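Local coordinates for protein alpha-Amylase (Thermotoga maritima, PDB 2B5D) that belongs to glycosyl hydrolase family 57, whose members carry their active site in a distorted seven-stranded beta/alpha barrel, at residues E185-Y189 and F204-S208; D193-A197 and T228-V232; F235-S241 and V343-F348. All coordinates share one frame; numbering follows the deposited sequence.

Three contacts in one barrel illustrate how chemistry follows place in the fold. Contacts 1 and 3 are buried and draw on the same sheet, since strands 203-206 and 233-236 are neighbours in it; contact 2, its centre about 24 Å from the centre of the chain, sets a helix against a hairpin turn partly open to solvent. Contact 1 lays a loop against a strand by packing alone, ring on ring and a cysteine on backbone. Contact 2 mixes a carboxylate and hydroxyls with a small apolar patch. Contact 3 relies on one backbone bond, a bridging water and close packing, beside a carboxylate bonded on its own side. Phe204 of contact 1 packs on Leu196 and Val232 of contact 2.

Contact 1. Residues E185-Y189 and F204-S208; sequences ECGYY and FFVDS
Tyr188 and Phe204 supply the aromatic part of the contact. Their rings are nearly parallel, 23° apart, but slid so far that they hardly overlap, with centroids 5.2 Å apart; Phe204 CE1 lies 3.4 Å from both CD1 and CE1 of Tyr188. Tyr188 reaches this place because CG is anti to its backbone N (chi1 178°), which swings the ring off the loop toward the strand, while the phenol oxygen runs on to a hydrogen bond with Asp193 of helix 192-198. The aliphatic part is smaller: Tyr188 CB lies 4.3 Å from Val206 CG1, so the tyrosine spans two residues that face the same side of the strand.

Strand 203-206 is one of the strands of the family 57 barrel, pairing in parallel with 180-182 on one edge and 233-236 on the other, and the loop 185-189 leaves the end of strand 180-182 and folds over its neighbour on the way to helix 192-198.

Contact with the backbone is the work of Cys186, which lies across the end of the strand. Its SG stands 3.8 Å from Phe205 O, a van der Waals approach, and its CB is 3.9 Å from Asp207 N. Just beyond, Asp207 OD2 accepts a bond from the backbone N of His209 and so caps the start of helix 209-212, while OD1 forms a salt bridge with Arg237.

Contact 2. Residues D193-A197 and T228-V232; sequences DLYLA and TPSGV
Asp193 and Thr228 both carry their first side-chain branch between the backbone N and the carbonyl carbon: CG of Asp193 at chi1 48°, OG1 of Thr228 at chi1 57°. The first setting turns the carboxylate from the helix to the loop, where OD1 comes 2.8 Å from Ser230 OG and 3.7 Å from Thr228 CB. The second points the threonine hydroxyl into its own turn, where OG1 accepts a bond from Val232 N (2.9 Å) and shares another with Ser230 OG (3.0 Å), either hydroxyl being able to donate. The serine oxygen is thereby held beside the carboxylate, whose other oxygen, OD2, is engaged by Tyr188.

Residues 228-232 form the tip of the hairpin joining strands 226-227 and 233-236: a type I turn from Thr228 to Gly231 with a G1 beta bulge, in which Gly231 takes a positive phi and Thr228 N donates to Val232 O.

On the apolar side Ala197 CB meets Val232 CG2 at 3.8 Å, and Val232 CG2 also lies 3.8 Å from Asp193 O, a carbonyl already bonded to Ala197 N within the helix. Leu196 and Val232 touch more lightly, but both also rest on Phe204 of strand 203-206. Toward the surface, Leu194 starts away from the turn and bends its CD1 back to within 3.7 Å of Ser230 CB.

Contact 3. Residues F235-S241 and V343-F348; sequences FARDPES and VIVAPF
Asp238 N and Val345 O form the tight centre of this contact, a backbone hydrogen bond of 2.6 Å that is nearly straight (167°) and lies in the carbonyl plane. Close packing surrounds it: Val345 CB sits 3.4 Å from Ala236 O, Arg237 CG abuts Pro347 CG at 3.5 Å, the two side chains crossing at about a right angle, and Ser241 CB lies 3.7 Å from Ala346 CB. Ser241 O meets the edge of the Phe348 ring, 3.2 Å from CE2. With CG anti to the backbone N (chi1 171°), the carboxylate of Asp238 lies alongside Ile344, OD2 being 3.3 Å from its CG2. Four bonds hold that carboxylate: Glu240 N, closing an Asx turn, and Tyr223 reach OD1, while Ser241 OG and Gln330 reach OD2.

Only the Phe235 ring fits more slackly, CD2 lying 3.9 Å from Val345 CG2 and CE2 4.3 Å from Val343 CG2. Between the backbones a water accepts from Val345 N and lies where it can donate to Ala236 O, one of several acceptors in reach. Pro239 points away from strand 343-349, and it and Glu240 pack on Trp212 of the second subunit. Strand 343-349 pairs with 3-11, and the end of 233-236 with its following loop meets it at a steep angle, consistent with an imperfect seam in the distorted beta/alpha barrel known from family 57.

Contact 1. Residues E185-Y189 and F204-S208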
# COMPACT_ATOMS: atom_id res chain seq x y z
N GLU A 185 11.82 -21.59 -18.48
CA GLU A 185 13.01 -20.75 -18.47
C GLU A 185 14.25 -21.46 -18.94
O GLU A 185 15.36 -21.09 -18.56
CB GLU A 185 13.30 -20.12 -17.08
CG GLU A 185 12.16 -19.30 -16.42
CD GLU A 185 11.56 -18.26 -17.37
OE1 GLU A 185 12.37 -17.53 -18.04
OE2 GLU A 185 10.31 -18.17 -17.43
N CYS A 186 14.09 -22.51 -19.75
CA CYS A 186 15.19 -23.46 -20.06
C CYS A 186 16.01 -23.89 -18.83
O CYS A 186 17.21 -24.18 -18.95
CB CYS A 186 16.07 -22.90 -21.21
SG CYS A 186 15.11 -22.97 -22.78
N GLY A 187 15.39 -23.88 -17.66
CA GLY A 187 16.09 -24.22 -16.44
C GLY A 187 16.49 -25.71 -16.49
O GLY A 187 15.66 -26.60 -16.49
N TYR A 188 17.78 -25.92 -16.58
CA TYR A 188 18.35 -27.22 -16.77
C TYR A 188 19.47 -27.29 -15.76
O TYR A 188 20.19 -26.32 -15.56
CB TYR A 188 18.89 -27.43 -18.19
CG TYR A 188 19.54 -28.84 -18.30
CD1 TYR A 188 18.75 -30.00 -18.54
CD2 TYR A 188 20.91 -29.01 -18.09
CE1 TYR A 188 19.34 -31.28 -18.62
CE2 TYR A 188 21.49 -30.28 -18.15
CZ TYR A 188 20.70 -31.41 -18.39
OH TYR A 188 21.31 -32.63 -18.47
N TYR A 189 19.55 -28.42 -15.07
CA TYR A 189 20.68 -28.74 -14.19
C TYR A 189 21.14 -30.18 -14.48
O TYR A 189 20.40 -31.01 -15.00
CB TYR A 189 20.34 -28.56 -12.70
CG TYR A 189 19.27 -29.50 -12.19
CD1 TYR A 189 17.91 -29.19 -12.33
CD2 TYR A 189 19.62 -30.71 -11.58
CE1 TYR A 189 16.90 -30.06 -11.85
CE2 TYR A 189 18.66 -31.58 -11.10
CZ TYR A 189 17.30 -31.25 -11.22
OH TYR A 189 16.37 -32.12 -10.76
N PHE A 204 14.86 -32.03 -25.39
CA PHE A 204 14.55 -30.78 -24.77
C PHE A 204 15.34 -29.59 -25.44
O PHE A 204 16.14 -29.81 -26.35
CB PHE A 204 14.81 -30.86 -23.28
CG PHE A 204 16.21 -31.23 -22.92
CD1 PHE A 204 16.97 -30.41 -22.13
CD2 PHE A 204 16.73 -32.46 -23.27
CE1 PHE A 204 18.23 -30.78 -21.79
CE2 PHE A 204 17.99 -32.84 -22.88
CZ PHE A 204 18.73 -32.03 -22.16
N PHE A 205 15.09 -28.37 -24.94
CA PHE A 205 15.76 -27.12 -25.43
C PHE A 205 16.57 -26.55 -24.28
O PHE A 205 16.15 -26.62 -23.11
CB PHE A 205 14.74 -26.15 -25.98
CG PHE A 205 14.00 -26.66 -27.23
CD1 PHE A 205 12.81 -27.39 -27.11
CD2 PHE A 205 14.47 -26.35 -28.51
CE1 PHE A 205 12.11 -27.88 -28.24
CE2 PHE A 205 13.78 -26.80 -29.67
CZ PHE A 205 12.58 -27.59 -29.52
N VAL A 206 17.78 -26.10 -24.55
CA VAL A 206 18.56 -25.41 -23.55
C VAL A 206 19.01 -24.02 -24.13
O VAL A 206 18.91 -23.77 -25.34
CB VAL A 206 19.80 -26.25 -23.11
CG1 VAL A 206 19.39 -27.65 -22.48
CG2 VAL A 206 20.69 -26.47 -24.27
N ASP A 207 19.44 -23.16 -23.23
CA ASP A 207 20.18 -21.97 -23.47
C ASP A 207 21.56 -22.34 -24.04
O ASP A 207 22.13 -23.41 -23.72
CB ASP A 207 20.44 -21.25 -22.15
CG ASP A 207 21.04 -19.85 -22.35
OD1 ASP A 207 20.39 -19.02 -23.01
OD2 ASP A 207 22.15 -19.55 -21.81
N SER A 208 22.10 -21.38 -24.82
CA SER A 208 23.40 -21.43 -25.44
C SER A 208 24.50 -21.71 -24.46
O SER A 208 25.46 -22.40 -24.80
CB SER A 208 23.69 -20.04 -26.08
OG SER A 208 22.73 -19.83 -27.08

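Contact 2. Residues D193-A197 and T228-V232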
# COMPACT_ATOMS: atom_id res chain seq x y z
N ASP A 193 18.38 -34.66 -17.33
CA ASP A 193 18.16 -35.48 -18.57
C ASP A 193 17.77 -36.93 -18.22
O ASP A 193 16.90 -37.57 -18.89
CB ASP A 193 19.43 -35.47 -19.43
CG ASP A 193 20.70 -35.77 -18.62
OD1 ASP A 193 21.53 -36.58 -19.02
OD2 ASP A 193 20.89 -35.22 -17.56
N LEU A 194 18.36 -37.45 -17.17
CA LEU A 194 17.94 -38.80 -16.65
C LEU A 194 16.42 -38.98 -16.42
O LEU A 194 15.80 -39.92 -16.97
CB LEU A 194 18.71 -39.08 -15.39
CG LEU A 194 20.14 -39.59 -15.52
CD1 LEU A 194 20.64 -40.04 -16.88
CD2 LEU A 194 21.14 -38.82 -14.69
N TYR A 195 15.79 -37.99 -15.73
CA TYR A 195 14.35 -38.00 -15.44
C TYR A 195 13.56 -37.84 -16.68
O TYR A 195 12.43 -38.33 -16.78
CB TYR A 195 13.97 -36.91 -14.41
CG TYR A 195 14.51 -37.19 -13.03
CD1 TYR A 195 15.45 -36.34 -12.46
CD2 TYR A 195 14.11 -38.33 -12.31
CE1 TYR A 195 16.00 -36.63 -11.20
CE2 TYR A 195 14.64 -38.59 -11.01
CZ TYR A 195 15.57 -37.77 -10.49
OH TYR A 195 16.11 -38.03 -9.25
N LEU A 196 14.14 -37.17 -17.65
CA LEU A 196 13.47 -36.97 -18.93
C LEU A 196 13.47 -38.27 -19.66
O LEU A 196 12.47 -38.63 -20.31
CB LEU A 196 14.18 -35.87 -19.79
CG LEU A 196 13.78 -34.37 -19.85
CD1 LEU A 196 12.63 -33.98 -18.84
CD2 LEU A 196 14.99 -33.29 -19.92
N ALA A 197 14.62 -38.94 -19.63
CA ALA A 197 14.77 -40.31 -20.18
C ALA A 197 13.79 -41.23 -19.45
O ALA A 197 12.90 -41.85 -20.09
CB ALA A 197 16.26 -40.82 -20.08
N THR A 228 22.45 -36.46 -25.11
CA THR A 228 23.09 -36.77 -23.79
C THR A 228 23.54 -38.24 -23.68
O THR A 228 23.00 -39.10 -24.40
CB THR A 228 22.15 -36.54 -22.65
OG1 THR A 228 20.97 -37.35 -22.88
CG2 THR A 228 21.81 -35.02 -22.61
N PRO A 229 24.52 -38.54 -22.80
CA PRO A 229 24.79 -39.99 -22.68
C PRO A 229 23.55 -40.91 -22.55
O PRO A 229 23.62 -42.04 -23.05
CB PRO A 229 25.68 -40.12 -21.44
CG PRO A 229 26.45 -38.79 -21.36
CD PRO A 229 25.42 -37.72 -21.95
N SER A 230 22.44 -40.40 -21.96
CA SER A 230 21.18 -41.09 -21.67
C SER A 230 20.29 -41.28 -22.89
O SER A 230 19.19 -41.91 -22.79
CB SER A 230 20.39 -40.30 -20.61
OG SER A 230 20.91 -38.95 -20.37
N GLY A 231 20.74 -40.70 -24.02
CA GLY A 231 20.01 -40.71 -25.32
C GLY A 231 18.99 -39.62 -25.56
O GLY A 231 18.14 -39.68 -26.52
N VAL A 232 19.04 -38.62 -24.69
CA VAL A 232 18.08 -37.49 -24.84
C VAL A 232 18.75 -36.38 -25.69
O VAL A 232 19.90 -35.97 -25.43
CB VAL A 232 17.45 -36.98 -23.46
CG1 VAL A 232 16.35 -35.96 -23.72
CG2 VAL A 232 16.82 -38.14 -22.66

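Contact 3. Residues F235-S241 and V343-F348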
# COMPACT_ATOMS: atom_id res chain seq x y z
N PHE A 235 18.63 -29.27 -27.98
CA PHE A 235 18.71 -28.24 -29.04
C PHE A 235 19.07 -26.91 -28.38
O PHE A 235 18.35 -26.49 -27.52
CB PHE A 235 17.36 -28.08 -29.69
CG PHE A 235 16.98 -29.19 -30.64
CD1 PHE A 235 16.24 -30.30 -30.21
CD2 PHE A 235 17.34 -29.13 -31.96
CE1 PHE A 235 15.86 -31.32 -31.11
CE2 PHE A 235 16.99 -30.15 -32.86
CZ PHE A 235 16.23 -31.23 -32.45
N ALA A 236 20.20 -26.31 -28.72
CA ALA A 236 20.57 -25.05 -28.09
C ALA A 236 20.15 -23.85 -28.95
O ALA A 236 20.27 -23.83 -30.19
CB ALA A 236 22.04 -25.00 -27.69
N ARG A 237 19.57 -22.89 -28.25
CA ARG A 237 19.23 -21.53 -28.77
C ARG A 237 20.34 -20.91 -29.64
O ARG A 237 21.47 -20.78 -29.17
CB ARG A 237 19.06 -20.61 -27.55
CG ARG A 237 17.88 -19.78 -27.58
CD ARG A 237 17.87 -18.93 -26.37
NE ARG A 237 18.69 -17.72 -26.52
CZ ARG A 237 19.78 -17.54 -25.80
NH1 ARG A 237 20.55 -16.47 -25.93
NH2 ARG A 237 20.09 -18.51 -24.95
N ASP A 238 19.98 -20.47 -30.84
CA ASP A 238 20.89 -19.59 -31.64
C ASP A 238 20.84 -18.19 -31.05
O ASP A 238 19.81 -17.52 -31.13
CB ASP A 238 20.47 -19.56 -33.14
CG ASP A 238 21.23 -18.49 -33.96
OD1 ASP A 238 22.34 -18.01 -33.58
OD2 ASP A 238 20.69 -18.15 -35.01
N PRO A 239 21.93 -17.75 -30.44
CA PRO A 239 21.92 -16.46 -29.76
C PRO A 239 21.90 -15.26 -30.77
O PRO A 239 21.64 -14.13 -30.36
CB PRO A 239 23.26 -16.47 -29.00
CG PRO A 239 24.17 -17.44 -29.84
CD PRO A 239 23.27 -18.39 -30.49
N GLU A 240 22.21 -15.52 -32.03
CA GLU A 240 22.06 -14.56 -33.11
C GLU A 240 20.60 -14.38 -33.47
O GLU A 240 20.25 -13.34 -34.06
CB GLU A 240 22.82 -14.99 -34.36
CG GLU A 240 24.29 -15.06 -34.15
CD GLU A 240 25.05 -15.14 -35.46
OE1 GLU A 240 26.27 -15.39 -35.41
OE2 GLU A 240 24.45 -14.95 -36.54
N SER A 241 19.75 -15.35 -33.13
CA SER A 241 18.31 -15.15 -33.29
C SER A 241 17.62 -14.81 -31.93
O SER A 241 16.51 -15.22 -31.68
CB SER A 241 17.65 -16.33 -33.99
OG SER A 241 18.33 -16.78 -35.16
N VAL A 343 21.47 -26.44 -37.96
CA VAL A 343 20.09 -26.24 -37.55
C VAL A 343 20.02 -25.06 -36.61
O VAL A 343 20.72 -24.98 -35.62
CB VAL A 343 19.26 -27.57 -37.21
CG1 VAL A 343 20.10 -28.81 -37.24
CG2 VAL A 343 18.38 -27.44 -35.96
N ILE A 344 19.28 -24.07 -37.04
CA ILE A 344 19.32 -22.77 -36.40
C ILE A 344 18.10 -22.79 -35.53
O ILE A 344 16.95 -22.93 -36.04
CB ILE A 344 19.33 -21.62 -37.47
CG1 ILE A 344 20.69 -21.66 -38.22
CG2 ILE A 344 19.03 -20.31 -36.83
CD1 ILE A 344 20.73 -21.00 -39.62
N VAL A 345 18.35 -22.78 -34.21
CA VAL A 345 17.20 -22.89 -33.27
C VAL A 345 16.82 -21.52 -32.72
O VAL A 345 17.64 -20.83 -32.03
CB VAL A 345 17.41 -23.91 -32.10
CG1 VAL A 345 16.08 -24.02 -31.21
CG2 VAL A 345 17.82 -25.29 -32.64
N ALA A 346 15.60 -21.12 -33.04
CA ALA A 346 15.11 -19.77 -32.71
C ALA A 346 13.74 -19.80 -31.98
O ALA A 346 12.68 -19.93 -32.63
CB ALA A 346 15.05 -18.91 -33.99
N PRO A 347 13.78 -19.82 -30.64
CA PRO A 347 12.61 -19.83 -29.78
C PRO A 347 12.13 -18.45 -29.35
O PRO A 347 12.93 -17.60 -28.93
CB PRO A 347 13.08 -20.59 -28.55
CG PRO A 347 14.48 -20.26 -28.45
CD PRO A 347 15.01 -20.00 -29.84
N PHE A 348 10.82 -18.26 -29.40
CA PHE A 348 10.23 -17.03 -28.93
C PHE A 348 9.02 -17.34 -28.12
O PHE A 348 8.30 -18.29 -28.40
CB PHE A 348 9.90 -16.13 -30.14
CG PHE A 348 11.03 -16.05 -31.09
CD1 PHE A 348 10.94 -16.60 -32.36
CD2 PHE A 348 12.27 -15.51 -30.66
CE1 PHE A 348 12.03 -16.55 -33.21
CE2 PHE A 348 13.36 -15.48 -31.49
CZ PHE A 348 13.25 -16.00 -32.78
O HOH W 1 20.64 -22.78 -33.00